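Local coordinates for SalCYP (PDB 7ABA), which belongs to the cytochrome P450 family and holds heme c within a predominantly helical fold, at residues Asp21-Asp26 with Ala39-Asp44; Asn126-Ile131 with His372-Asp377; Leu263-Gly268 with Tyr378-Pro383. One frame throughout, in Å; residues are numbered along the deposited sequence.

Contact 1 (Asp21-Asp26 with Ala39-Asp44)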
ATOM      1  N   ASP B  21     -13.139  16.506 -17.843  1.00 28.57           N
ATOM      2  CA  ASP B  21     -12.822  15.980 -19.163  1.00 39.59           C
ATOM      3  C   ASP B  21     -12.789  14.452 -19.136  1.00 45.73           C
ATOM      4  O   ASP B  21     -12.710  13.824 -18.070  1.00 34.76           O
ATOM      5  CB  ASP B  21     -11.483  16.532 -19.659  1.00 29.46           C
ATOM      6  CG  ASP B  21     -11.411  18.053 -19.586  1.00 48.90           C
ATOM      7  OD1 ASP B  21     -12.476  18.709 -19.540  1.00 52.99           O
ATOM      8  OD2 ASP B  21     -10.284  18.594 -19.579  1.00 42.76           O
ATOM      9  N   SER B  22     -12.877  13.858 -20.331  1.00 31.64           N
ATOM     10  CA  SER B  22     -12.796  12.407 -20.511  1.00 41.13           C
ATOM     11  C   SER B  22     -11.582  12.093 -21.375  1.00 20.89           C
ATOM     12  O   SER B  22     -11.550  12.439 -22.562  1.00 18.76           O
ATOM     13  CB  SER B  22     -14.061  11.845 -21.150  1.00 45.73           C
ATOM     14  OG  SER B  22     -13.966  10.430 -21.250  1.00 30.44           O
ATOM     15  N   VAL B  23     -10.602  11.410 -20.787  1.00 16.62           N
ATOM     16  CA  VAL B  23      -9.269  11.302 -21.365  1.00 19.33           C
ATOM     17  C   VAL B  23      -8.858   9.838 -21.400  1.00 16.85           C
ATOM     18  O   VAL B  23      -9.335   9.016 -20.617  1.00 16.23           O
ATOM     19  CB  VAL B  23      -8.237  12.137 -20.571  1.00 22.27           C
ATOM     20  CG1 VAL B  23      -8.565  13.618 -20.672  1.00 36.67           C
ATOM     21  CG2 VAL B  23      -8.218  11.717 -19.123  1.00 22.64           C
ATOM     22  N   GLU B  24      -7.948   9.522 -22.327  1.00 15.62           N
ATOM     23  CA  GLU B  24      -7.399   8.170 -22.455  1.00 15.92           C
ATOM     24  C   GLU B  24      -6.268   7.991 -21.441  1.00 14.87           C
ATOM     25  O   GLU B  24      -5.081   7.962 -21.770  1.00 15.58           O
ATOM     26  CB  GLU B  24      -6.915   7.920 -23.877  1.00 18.28           C
ATOM     27  CG  GLU B  24      -8.024   7.643 -24.877  1.00 33.59           C
ATOM     28  CD  GLU B  24      -8.569   6.229 -24.760  1.00 34.22           C
ATOM     29  OE1 GLU B  24      -9.785   6.076 -24.525  1.00 31.62           O
ATOM     30  OE2 GLU B  24      -7.777   5.270 -24.897  1.00 36.73           O
ATOM     31  N   PHE B  25      -6.666   7.857 -20.182  1.00 16.55           N
ATOM     32  CA  PHE B  25      -5.740   7.837 -19.061  1.00 13.25           C
ATOM     33  C   PHE B  25      -5.453   6.409 -18.618  1.00 13.47           C
ATOM     34  O   PHE B  25      -6.376   5.642 -18.332  1.00 14.71           O
ATOM     35  CB  PHE B  25      -6.301   8.638 -17.888  1.00 11.72           C
ATOM     36  CG  PHE B  25      -5.467   8.559 -16.648  1.00 10.16           C
ATOM     37  CD1 PHE B  25      -4.233   9.183 -16.583  1.00 15.15           C
ATOM     38  CD2 PHE B  25      -5.927   7.867 -15.540  1.00 13.54           C
ATOM     39  CE1 PHE B  25      -3.471   9.118 -15.428  1.00 15.11           C
ATOM     40  CE2 PHE B  25      -5.168   7.790 -14.386  1.00 15.15           C
ATOM     41  CZ  PHE B  25      -3.944   8.422 -14.326  1.00 12.79           C
ATOM     42  N   ASP B  26      -4.170   6.078 -18.531  1.00 18.24           N
ATOM     43  CA  ASP B  26      -3.719   4.772 -18.065  1.00 17.80           C
ATOM     44  C   ASP B  26      -3.646   4.764 -16.539  1.00 12.13           C
ATOM     45  O   ASP B  26      -2.896   5.548 -15.945  1.00 15.69           O
ATOM     46  CB  ASP B  26      -2.351   4.469 -18.675  1.00 31.95           C
ATOM     47  CG  ASP B  26      -1.916   3.032 -18.476  1.00 27.93           C
ATOM     48  OD1 ASP B  26      -2.418   2.363 -17.547  1.00 22.47           O
ATOM     49  OD2 ASP B  26      -1.054   2.574 -19.254  1.00 40.07           O
ATOM     50  N   ALA B  39      -4.924  17.821 -12.446  1.00 11.96           N
ATOM     51  CA  ALA B  39      -4.832  19.275 -12.502  1.00 13.63           C
ATOM     52  C   ALA B  39      -5.393  19.802 -13.812  1.00 17.90           C
ATOM     53  O   ALA B  39      -6.025  20.863 -13.848  1.00 16.47           O
ATOM     54  CB  ALA B  39      -3.380  19.722 -12.320  1.00 15.93           C
ATOM     55  N   GLU B  40      -5.190  19.062 -14.899  1.00 16.40           N
ATOM     56  CA  GLU B  40      -5.622  19.520 -16.213  1.00 16.00           C
ATOM     57  C   GLU B  40      -7.083  19.206 -16.505  1.00 15.99           C
ATOM     58  O   GLU B  40      -7.740  19.976 -17.217  1.00 19.80           O
ATOM     59  CB  GLU B  40      -4.740  18.888 -17.291  1.00 16.06           C
ATOM     60  CG  GLU B  40      -5.118  19.269 -18.730  1.00 25.87           C
ATOM     61  CD  GLU B  40      -4.949  20.747 -19.024  1.00 37.81           C
ATOM     62  OE1 GLU B  40      -4.141  21.412 -18.341  1.00 36.34           O
ATOM     63  OE2 GLU B  40      -5.630  21.244 -19.947  1.00 44.62           O
ATOM     64  N   HIS B  41      -7.612  18.100 -15.976  1.00 14.42           N
ATOM     65  CA  HIS B  41      -8.876  17.552 -16.449  1.00 14.50           C
ATOM     66  C   HIS B  41      -9.951  17.393 -15.386  1.00 14.12           C
ATOM     67  O   HIS B  41     -11.123  17.263 -15.746  1.00 14.84           O
ATOM     68  CB  HIS B  41      -8.638  16.185 -17.107  1.00 13.54           C
ATOM     69  CG  HIS B  41      -7.787  16.271 -18.333  1.00 14.99           C
ATOM     70  ND1 HIS B  41      -8.241  16.827 -19.510  1.00 17.26           N
ATOM     71  CD2 HIS B  41      -6.498  15.924 -18.554  1.00 15.24           C
ATOM     72  CE1 HIS B  41      -7.273  16.805 -20.408  1.00 21.10           C
ATOM     73  NE2 HIS B  41      -6.208  16.250 -19.856  1.00 16.12           N
ATOM     74  N   ALA B  42      -9.608  17.388 -14.108  1.00 13.32           N
ATOM     75  CA  ALA B  42     -10.630  17.175 -13.095  1.00 13.23           C
ATOM     76  C   ALA B  42     -11.502  18.412 -12.941  1.00 17.74           C
ATOM     77  O   ALA B  42     -11.017  19.548 -12.960  1.00 21.96           O
ATOM     78  CB  ALA B  42     -10.003  16.805 -11.753  1.00 13.78           C
ATOM     79  N   ARG B  43     -12.805  18.178 -12.814  1.00 19.31           N
ATOM     80  CA  ARG B  43     -13.763  19.202 -12.434  1.00 26.68           C
ATOM     81  C   ARG B  43     -14.776  18.551 -11.508  1.00 17.93           C
ATOM     82  O   ARG B  43     -15.062  17.357 -11.628  1.00 17.82           O
ATOM     83  CB  ARG B  43     -14.491  19.808 -13.641  1.00 38.96           C
ATOM     84  CG  ARG B  43     -13.605  20.175 -14.824  1.00 42.83           C
ATOM     85  CD  ARG B  43     -13.158  21.621 -14.814  1.00 43.87           C
ATOM     86  NE  ARG B  43     -12.587  21.977 -16.111  1.00 51.51           N
ATOM     87  CZ  ARG B  43     -11.362  21.643 -16.511  1.00 53.05           C
ATOM     88  NH1 ARG B  43     -10.559  20.949 -15.714  1.00 33.90           N
ATOM     89  NH2 ARG B  43     -10.934  22.007 -17.713  1.00 63.39           N
ATOM     90  N   ASP B  44     -15.316  19.339 -10.583  1.00 20.04           N
ATOM     91  CA  ASP B  44     -16.317  18.829  -9.651  1.00 24.46           C
ATOM     92  C   ASP B  44     -15.819  17.564  -8.955  1.00 19.37           C
ATOM     93  O   ASP B  44     -16.596  16.655  -8.652  1.00 22.86           O
ATOM     94  CB  ASP B  44     -17.646  18.567 -10.363  1.00 45.75           C
ATOM     95  CG  ASP B  44     -18.237  19.828 -10.976  1.00 55.91           C
ATOM     96  OD1 ASP B  44     -18.031  20.924 -10.411  1.00 53.64           O
ATOM     97  OD2 ASP B  44     -18.906  19.723 -12.025  1.00 50.59           O
TER
HETATM   98  O   HOH W   1      -9.093  21.209 -19.428  1.00 46.05           O
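D21 meets H41 through both backbone and side chain. Its CB lies 3.3 Å from H41 ND1, and CG comes in at the edge of the imidazole. From there the two oxygens diverge: OD1 sits over one face of the R43 guanidinium, while OD2 accepts a hydrogen bond from H41 ND1 at 2.7 Å. That bond uses the anti lone pair of OD2 and is bent (148° at the hydrogen), with carboxylate and ring planes 75° apart. The contact joins the first strand and the helix of a beta-alpha-beta unit: strand 22-23, helix 31-41, then strand 46-49 parallel to the first. A nearly straight backbone bond, D21 N to H41 O (3.0 Å), runs beside the side-chain bond. Over one face of the imidazole, V23 CG1 makes a CH-pi contact 3.4 Å from the H41 ring centroid; the opposite face carries E40 CG. R43 NH2 and D21 OD2 form a long salt bridge (3.9 Å), an attraction of charges with no N-H aimed at the oxygen. R43 NH2 donates to a water, 2.6 Å away, that also lies beside D21 OD2, and R43 NH1 bonds to A42 O (3.1 Å).

Contact 2 (Asn126-Ile131 with His372-Asp377)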
ATOM      1  N   ASN B 126      16.188  -7.564  14.041  1.00  8.81           N
ATOM      2  CA  ASN B 126      16.234  -7.921  12.629  1.00  8.33           C
ATOM      3  C   ASN B 126      16.920  -6.826  11.816  1.00 11.27           C
ATOM      4  O   ASN B 126      17.890  -7.087  11.094  1.00  7.59           O
ATOM      5  CB  ASN B 126      14.796  -8.177  12.161  1.00  7.72           C
ATOM      6  CG  ASN B 126      14.670  -8.505  10.687  1.00 10.27           C
ATOM      7  OD1 ASN B 126      15.645  -8.741   9.978  1.00 13.10           O
ATOM      8  ND2 ASN B 126      13.432  -8.532  10.222  1.00  8.39           N
ATOM      9  N   ALA B 127      16.446  -5.582  11.945  1.00  6.44           N
ATOM     10  CA  ALA B 127      17.064  -4.474  11.219  1.00 11.14           C
ATOM     11  C   ALA B 127      18.547  -4.343  11.552  1.00  8.32           C
ATOM     12  O   ALA B 127      19.383  -4.144  10.659  1.00  8.48           O
ATOM     13  CB  ALA B 127      16.336  -3.168  11.543  1.00  8.37           C
ATOM     14  N   ARG B 128      18.894  -4.430  12.840  1.00  8.18           N
ATOM     15  CA  ARG B 128      20.271  -4.186  13.245  1.00 10.49           C
ATOM     16  C   ARG B 128      21.192  -5.307  12.772  1.00 12.09           C
ATOM     17  O   ARG B 128      22.323  -5.052  12.342  1.00  9.69           O
ATOM     18  CB  ARG B 128      20.339  -4.020  14.764  1.00 10.99           C
ATOM     19  CG  ARG B 128      21.700  -3.532  15.236  1.00 24.10           C
ATOM     20  CD  ARG B 128      21.726  -3.226  16.719  1.00 31.96           C
ATOM     21  NE  ARG B 128      22.960  -2.529  17.076  1.00 42.19           N
ATOM     22  CZ  ARG B 128      23.132  -1.213  16.992  1.00 41.63           C
ATOM     23  NH1 ARG B 128      22.146  -0.430  16.572  1.00 39.87           N
ATOM     24  NH2 ARG B 128      24.292  -0.674  17.335  1.00 49.43           N
ATOM     25  N   ARG B 129      20.721  -6.552  12.830  1.00  7.70           N
ATOM     26  CA  ARG B 129      21.502  -7.676  12.323  1.00  9.54           C
ATOM     27  C   ARG B 129      21.795  -7.509  10.839  1.00 10.48           C
ATOM     28  O   ARG B 129      22.931  -7.712  10.384  1.00 12.12           O
ATOM     29  CB  ARG B 129      20.737  -8.973  12.565  1.00  9.90           C
ATOM     30  CG  ARG B 129      21.428 -10.243  12.111  1.00 23.39           C
ATOM     31  CD  ARG B 129      20.465 -11.435  12.128  1.00 26.02           C
ATOM     32  NE  ARG B 129      19.631 -11.498  10.923  1.00 39.54           N
ATOM     33  CZ  ARG B 129      18.301 -11.412  10.892  1.00 38.48           C
ATOM     34  NH1 ARG B 129      17.589 -11.272  12.000  1.00 37.11           N
ATOM     35  NH2 ARG B 129      17.670 -11.483   9.728  1.00 29.89           N
ATOM     36  N   ARG B 130      20.766  -7.162  10.066  1.00  8.46           N
ATOM     37  CA  ARG B 130      20.903  -7.072   8.618  1.00 10.31           C
ATOM     38  C   ARG B 130      21.792  -5.906   8.215  1.00 11.05           C
ATOM     39  O   ARG B 130      22.650  -6.047   7.336  1.00 11.42           O
ATOM     40  CB  ARG B 130      19.524  -6.939   7.979  1.00 10.21           C
ATOM     41  CG  ARG B 130      18.692  -8.213   8.050  1.00  7.41           C
ATOM     42  CD  ARG B 130      17.345  -8.080   7.397  1.00  7.99           C
ATOM     43  NE  ARG B 130      16.676  -9.375   7.416  1.00  7.01           N
ATOM     44  CZ  ARG B 130      16.921 -10.347   6.547  1.00 10.54           C
ATOM     45  NH1 ARG B 130      17.804 -10.166   5.577  1.00 12.62           N
ATOM     46  NH2 ARG B 130      16.276 -11.501   6.644  1.00 11.17           N
ATOM     47  N   ILE B 131      21.600  -4.744   8.832  1.00  8.80           N
ATOM     48  CA  ILE B 131      22.405  -3.586   8.463  1.00 10.22           C
ATOM     49  C   ILE B 131      23.849  -3.785   8.897  1.00  9.76           C
ATOM     50  O   ILE B 131      24.780  -3.458   8.154  1.00 11.75           O
ATOM     51  CB  ILE B 131      21.809  -2.299   9.056  1.00 10.80           C
ATOM     52  CG1 ILE B 131      20.412  -2.054   8.493  1.00 10.54           C
ATOM     53  CG2 ILE B 131      22.712  -1.116   8.741  1.00  9.64           C
ATOM     54  CD1 ILE B 131      19.587  -1.036   9.285  1.00  9.65           C
ATOM     55  N   HIS B 372      20.243   4.878  10.846  1.00  9.10           N
ATOM     56  CA  HIS B 372      20.991   6.076  11.190  1.00  9.30           C
ATOM     57  C   HIS B 372      21.927   5.860  12.372  1.00 12.55           C
ATOM     58  O   HIS B 372      22.894   6.616  12.527  1.00 10.71           O
ATOM     59  CB  HIS B 372      20.016   7.227  11.448  1.00 12.87           C
ATOM     60  CG  HIS B 372      19.364   7.724  10.196  1.00  9.45           C
ATOM     61  ND1 HIS B 372      18.250   7.125   9.649  1.00  9.52           N
ATOM     62  CD2 HIS B 372      19.710   8.720   9.346  1.00 10.82           C
ATOM     63  CE1 HIS B 372      17.919   7.749   8.534  1.00 12.31           C
ATOM     64  NE2 HIS B 372      18.788   8.722   8.330  1.00 10.36           N
ATOM     65  N   GLU B 373      21.698   4.820  13.171  1.00 12.40           N
ATOM     66  CA  GLU B 373      22.645   4.472  14.221  1.00 11.14           C
ATOM     67  C   GLU B 373      23.943   3.933  13.634  1.00 13.94           C
ATOM     68  O   GLU B 373      25.031   4.256  14.118  1.00 12.88           O
ATOM     69  CB  GLU B 373      22.021   3.445  15.172  1.00 17.87           C
ATOM     70  CG  GLU B 373      22.916   3.067  16.351  1.00 52.02           C
ATOM     71  CD  GLU B 373      23.123   4.213  17.320  1.00 70.85           C
ATOM     72  OE1 GLU B 373      22.261   5.119  17.363  1.00 75.43           O
ATOM     73  OE2 GLU B 373      24.148   4.207  18.038  1.00 80.98           O
ATOM     74  N   LEU B 374      23.850   3.122  12.587  1.00  9.45           N
ATOM     75  CA  LEU B 374      25.006   2.448  12.009  1.00  9.70           C
ATOM     76  C   LEU B 374      25.550   3.138  10.771  1.00  9.46           C
ATOM     77  O   LEU B 374      26.737   2.994  10.466  1.00 10.82           O
ATOM     78  CB  LEU B 374      24.630   1.008  11.643  1.00 12.03           C
ATOM     79  CG  LEU B 374      24.300   0.106  12.831  1.00 16.67           C
ATOM     80  CD1 LEU B 374      23.546  -1.123  12.363  1.00 27.30           C
ATOM     81  CD2 LEU B 374      25.575  -0.284  13.533  1.00 23.91           C
ATOM     82  N   ILE B 375      24.698   3.870  10.062  1.00  8.88           N
ATOM     83  CA  ILE B 375      25.031   4.557   8.822  1.00  8.75           C
ATOM     84  C   ILE B 375      24.437   5.958   8.920  1.00  9.68           C
ATOM     85  O   ILE B 375      23.453   6.266   8.229  1.00  9.39           O
ATOM     86  CB  ILE B 375      24.492   3.809   7.592  1.00  8.85           C
ATOM     87  CG1 ILE B 375      24.950   2.348   7.598  1.00 10.44           C
ATOM     88  CG2 ILE B 375      24.963   4.501   6.304  1.00 13.41           C
ATOM     89  CD1 ILE B 375      24.279   1.492   6.525  1.00 10.00           C
ATOM     90  N   PRO B 376      25.003   6.841   9.751  1.00  9.45           N
ATOM     91  CA  PRO B 376      24.399   8.174   9.916  1.00  9.89           C
ATOM     92  C   PRO B 376      24.539   9.063   8.695  1.00 12.22           C
ATOM     93  O   PRO B 376      23.720   9.976   8.509  1.00 13.17           O
ATOM     94  CB  PRO B 376      25.157   8.755  11.119  1.00 15.36           C
ATOM     95  CG  PRO B 376      26.468   8.026  11.124  1.00 14.13           C
ATOM     96  CD  PRO B 376      26.143   6.633  10.656  1.00 15.03           C
ATOM     97  N   ASP B 377      25.557   8.839   7.869  1.00 12.90           N
ATOM     98  CA  ASP B 377      25.816   9.666   6.700  1.00 12.96           C
ATOM     99  C   ASP B 377      25.908   8.773   5.473  1.00 11.96           C
ATOM    100  O   ASP B 377      26.588   7.745   5.495  1.00 13.71           O
ATOM    101  CB  ASP B 377      27.109  10.465   6.876  1.00 13.69           C
ATOM    102  CG  ASP B 377      27.233  11.607   5.881  1.00 30.38           C
ATOM    103  OD1 ASP B 377      26.245  11.884   5.171  1.00 30.80           O
ATOM    104  OD2 ASP B 377      28.318  12.224   5.810  1.00 43.10           O
TER
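R128 has CG anti to its own backbone N (chi1 -170°) and a chain extended as far as NE, a shape that carries its guanidinium from the flank of helix 113-132 across to E373 and L374. On the other helix L374 takes chi1 -66°, with CG anti to the carbonyl carbon, and its two methyls divide the work. CD2 rests over a face of the R128 guanidinium, offset toward the rim and 4.0 Å from NH2, whereas CD1 turns inward to I131. E373 meets the same guanidinium at its edge through an aliphatic carbon: CG lies in the plane, 3.6 Å from R128 NH1. The E373 carboxylate contributes charge only at longer range, its OE2 standing 4.9 Å from R128 NH2. The salt bridge of R128 is made instead by NH1 with E370 OE1, one turn earlier on the helix that bears E373. By their order these are probably helices D and L of the P450 fold, L being the one that in this family follows the cysteine loop below the heme. Deeper in the contact, buried I131 points toward the partner segment and offers CG2 to two residues at once, L374 CD1 at 3.7 Å and I375 CD1 at 3.8 Å. I375, the first residue past the helix, makes this contact although its CB is not aimed at I131. I131 also touches F146 of helix 142-159.

Contact 3 (Leu263-Gly268 with Tyr378-Pro383)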
ATOM      1  N   LEU B 263      16.105  11.155   2.004  1.00  9.21           N
ATOM      2  CA  LEU B 263      17.096  11.557   3.001  1.00  9.73           C
ATOM      3  C   LEU B 263      18.517  11.499   2.447  1.00 10.70           C
ATOM      4  O   LEU B 263      19.375  12.289   2.857  1.00 11.26           O
ATOM      5  CB  LEU B 263      16.969  10.679   4.248  1.00  9.34           C
ATOM      6  CG  LEU B 263      15.620  10.749   4.980  1.00  8.89           C
ATOM      7  CD1 LEU B 263      15.566   9.736   6.107  1.00 13.22           C
ATOM      8  CD2 LEU B 263      15.358  12.151   5.530  1.00  9.05           C
ATOM      9  N   ALA B 264      18.783  10.584   1.511  1.00 10.57           N
ATOM     10  CA  ALA B 264      20.112  10.460   0.928  1.00 11.46           C
ATOM     11  C   ALA B 264      20.521  11.667   0.087  1.00 12.22           C
ATOM     12  O   ALA B 264      21.724  11.894  -0.092  1.00 13.13           O
ATOM     13  CB  ALA B 264      20.194   9.193   0.071  1.00 11.96           C
ATOM     14  N   HIS B 265      19.584  12.441  -0.462  1.00 12.01           N
ATOM     15  CA  HIS B 265      19.994  13.632  -1.210  1.00 16.81           C
ATOM     16  C   HIS B 265      19.393  14.921  -0.666  1.00 20.51           C
ATOM     17  O   HIS B 265      19.500  15.962  -1.328  1.00 15.60           O
ATOM     18  CB  HIS B 265      19.702  13.472  -2.708  1.00 33.09           C
ATOM     19  CG  HIS B 265      18.268  13.647  -3.093  1.00 24.25           C
ATOM     20  ND1 HIS B 265      17.821  14.734  -3.816  1.00 22.83           N
ATOM     21  CD2 HIS B 265      17.189  12.854  -2.899  1.00 30.19           C
ATOM     22  CE1 HIS B 265      16.525  14.611  -4.036  1.00 30.58           C
ATOM     23  NE2 HIS B 265      16.115  13.479  -3.488  1.00 28.93           N
ATOM     24  N   HIS B 266      18.837  14.896   0.551  1.00 16.63           N
ATOM     25  CA  HIS B 266      18.423  16.101   1.278  1.00 18.39           C
ATOM     26  C   HIS B 266      19.130  16.117   2.628  1.00 13.15           C
ATOM     27  O   HIS B 266      18.580  15.644   3.633  1.00 12.08           O
ATOM     28  CB  HIS B 266      16.911  16.150   1.460  1.00 16.52           C
ATOM     29  CG  HIS B 266      16.166  16.469   0.208  1.00 21.92           C
ATOM     30  ND1 HIS B 266      15.666  15.499  -0.630  1.00 19.64           N
ATOM     31  CD2 HIS B 266      15.851  17.656  -0.360  1.00 31.72           C
ATOM     32  CE1 HIS B 266      15.062  16.075  -1.654  1.00 20.57           C
ATOM     33  NE2 HIS B 266      15.161  17.383  -1.515  1.00 25.75           N
ATOM     34  N   PRO B 267      20.349  16.661   2.697  1.00 14.58           N
ATOM     35  CA  PRO B 267      21.109  16.601   3.956  1.00 19.09           C
ATOM     36  C   PRO B 267      20.407  17.242   5.138  1.00 16.84           C
ATOM     37  O   PRO B 267      20.562  16.766   6.267  1.00 16.57           O
ATOM     38  CB  PRO B 267      22.408  17.345   3.608  1.00 18.57           C
ATOM     39  CG  PRO B 267      22.539  17.229   2.136  1.00 26.01           C
ATOM     40  CD  PRO B 267      21.134  17.277   1.611  1.00 23.33           C
ATOM     41  N   GLY B 268      19.660  18.328   4.919  1.00 17.60           N
ATOM     42  CA  GLY B 268      18.954  18.953   6.025  1.00 17.16           C
ATOM     43  C   GLY B 268      17.965  18.005   6.672  1.00 17.10           C
ATOM     44  O   GLY B 268      17.942  17.845   7.896  1.00 15.04           O
ATOM     45  N   TYR B 378      25.226   9.165   4.408  1.00 11.00           N
ATOM     46  CA  TYR B 378      25.109   8.319   3.231  1.00  9.28           C
ATOM     47  C   TYR B 378      24.601   9.206   2.107  1.00 10.88           C
ATOM     48  O   TYR B 378      24.193  10.350   2.333  1.00 14.18           O
ATOM     49  CB  TYR B 378      24.184   7.120   3.485  1.00  9.23           C
ATOM     50  CG  TYR B 378      22.835   7.528   4.040  1.00  8.27           C
ATOM     51  CD1 TYR B 378      22.646   7.702   5.406  1.00  9.53           C
ATOM     52  CD2 TYR B 378      21.765   7.772   3.191  1.00 10.13           C
ATOM     53  CE1 TYR B 378      21.429   8.099   5.908  1.00  7.81           C
ATOM     54  CE2 TYR B 378      20.550   8.170   3.676  1.00 11.19           C
ATOM     55  CZ  TYR B 378      20.386   8.335   5.034  1.00  8.46           C
ATOM     56  OH  TYR B 378      19.172   8.741   5.495  1.00 10.33           O
ATOM     57  N   ARG B 379      24.650   8.679   0.889  1.00  9.64           N
ATOM     58  CA  ARG B 379      24.329   9.487  -0.283  1.00 10.18           C
ATOM     59  C   ARG B 379      23.962   8.570  -1.440  1.00 10.08           C
ATOM     60  O   ARG B 379      24.140   7.352  -1.378  1.00  9.71           O
ATOM     61  CB  ARG B 379      25.510  10.382  -0.663  1.00 11.16           C
ATOM     62  CG  ARG B 379      26.711   9.602  -1.218  1.00 11.48           C
ATOM     63  CD  ARG B 379      27.968  10.459  -1.393  1.00 16.75           C
ATOM     64  NE  ARG B 379      29.028   9.702  -2.073  1.00 19.06           N
ATOM     65  CZ  ARG B 379      29.889   8.891  -1.464  1.00 36.52           C
ATOM     66  NH1 ARG B 379      29.849   8.721  -0.145  1.00 28.04           N
ATOM     67  NH2 ARG B 379      30.801   8.243  -2.178  1.00 37.68           N
ATOM     68  N   LEU B 380      23.446   9.182  -2.501  1.00 10.79           N
ATOM     69  CA  LEU B 380      23.261   8.472  -3.761  1.00 12.46           C
ATOM     70  C   LEU B 380      24.555   8.517  -4.584  1.00 11.78           C
ATOM     71  O   LEU B 380      25.262   9.529  -4.567  1.00 12.44           O
ATOM     72  CB  LEU B 380      22.116   9.087  -4.563  1.00 11.18           C
ATOM     73  CG  LEU B 380      20.791   9.206  -3.795  1.00 10.41           C
ATOM     74  CD1 LEU B 380      19.707   9.845  -4.661  1.00 12.30           C
ATOM     75  CD2 LEU B 380      20.330   7.851  -3.285  1.00 11.30           C
ATOM     76  N   PRO B 381      24.886   7.429  -5.299  1.00 11.97           N
ATOM     77  CA  PRO B 381      26.172   7.382  -6.017  1.00 20.41           C
ATOM     78  C   PRO B 381      26.316   8.419  -7.112  1.00 33.66           C
ATOM     79  O   PRO B 381      27.418   8.939  -7.323  1.00 34.29           O
ATOM     80  CB  PRO B 381      26.199   5.966  -6.614  1.00 24.51           C
ATOM     81  CG  PRO B 381      25.169   5.200  -5.921  1.00 21.07           C
ATOM     82  CD  PRO B 381      24.179   6.136  -5.335  1.00 15.17           C
ATOM     83  N   ASP B 382      25.246   8.704  -7.849  1.00 19.23           N
ATOM     84  CA  ASP B 382      25.297   9.620  -8.983  1.00 28.06           C
ATOM     85  C   ASP B 382      24.492  10.873  -8.660  1.00 29.42           C
ATOM     86  O   ASP B 382      23.275  10.911  -8.888  1.00 25.97           O
ATOM     87  CB  ASP B 382      24.760   8.944 -10.245  1.00 29.18           C
ATOM     88  CG  ASP B 382      25.052   9.746 -11.495  1.00 38.52           C
ATOM     89  OD1 ASP B 382      25.529  10.895 -11.363  1.00 25.25           O
ATOM     90  OD2 ASP B 382      24.816   9.226 -12.606  1.00 47.42           O
ATOM     91  N   PRO B 383      25.121  11.932  -8.140  1.00 30.14           N
ATOM     92  CA  PRO B 383      24.362  13.146  -7.804  1.00 44.44           C
ATOM     93  C   PRO B 383      23.830  13.901  -9.013  1.00 34.33           C
ATOM     94  O   PRO B 383      23.067  14.857  -8.823  1.00 31.76           O
ATOM     95  CB  PRO B 383      25.383  13.993  -7.035  1.00 39.30           C
ATOM     96  CG  PRO B 383      26.699  13.562  -7.581  1.00 40.70           C
ATOM     97  CD  PRO B 383      26.557  12.089  -7.846  1.00 35.17           C
TER
HETATM   98  O   HOH W   2      23.019  12.026  -2.567  1.00 14.86           O
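A264 lies between Y378 and L380, with its CB 3.8 Å from Y378 CE2 and 3.6 Å from L380 CD2. The two methyls of L380 are split between neighbours: CD2 goes to A264, while CD1 stands 4.1 Å from H265 CB. Further along the tyrosine, the hydroxyl packs tightly against an aliphatic carbon, Y378 OH to L263 CB measuring 3.2 Å, and has its polar partner in H372 NE2. With chi1 at 52° the Y378 ring lies between backbone N and carbonyl carbon, and its CE2 and OH side comes to A264 and L263. Backbone atoms carry the middle of the contact. A264 O receives a CA-H...O approach from R379 CA at 3.6 Å, and a water donates to the same carbonyl (2.8 Å) while accepting from L380 N (2.9 Å). Through that water the A264 carbonyl is tied to the extended chain. In the second shell R270 approaches the Y378 ring as a cation-pi partner and also gives NH1 to L263 O, joining both sides; W371 meets the ring edge-to-face. The loop 378-383 thus runs between helix 250-265, probably the C-terminal half of the long central helix of the P450 fold, and strand 397-399, to which R379 is bonded through its backbone and against whose I398 both Y378 and L380 pack.

Contact 1 closes early in the chain, within the N-terminal beta-alpha-beta unit at the edge of the mixed sheet. Contacts 2 and 3 belong to the helical part; contact 2 lies on the other side of the chain's centre, about 44 Å from contact 1 between centres, and contact 3 about 35 Å from contact 1 on the same measure. Contacts 2 and 3 are about 17 Å apart between centres, and their segments alternate along the chain. Residues 372-383 form one unbroken run leaving helix 357-374. H372 joins the two, its NE2 lying 2.9 Å from Y378 OH. Contact 1 thus joins neighbouring parts of the chain, while contacts 2 and 3 bring the run 372-383 back against helices formed more than 100 residues earlier.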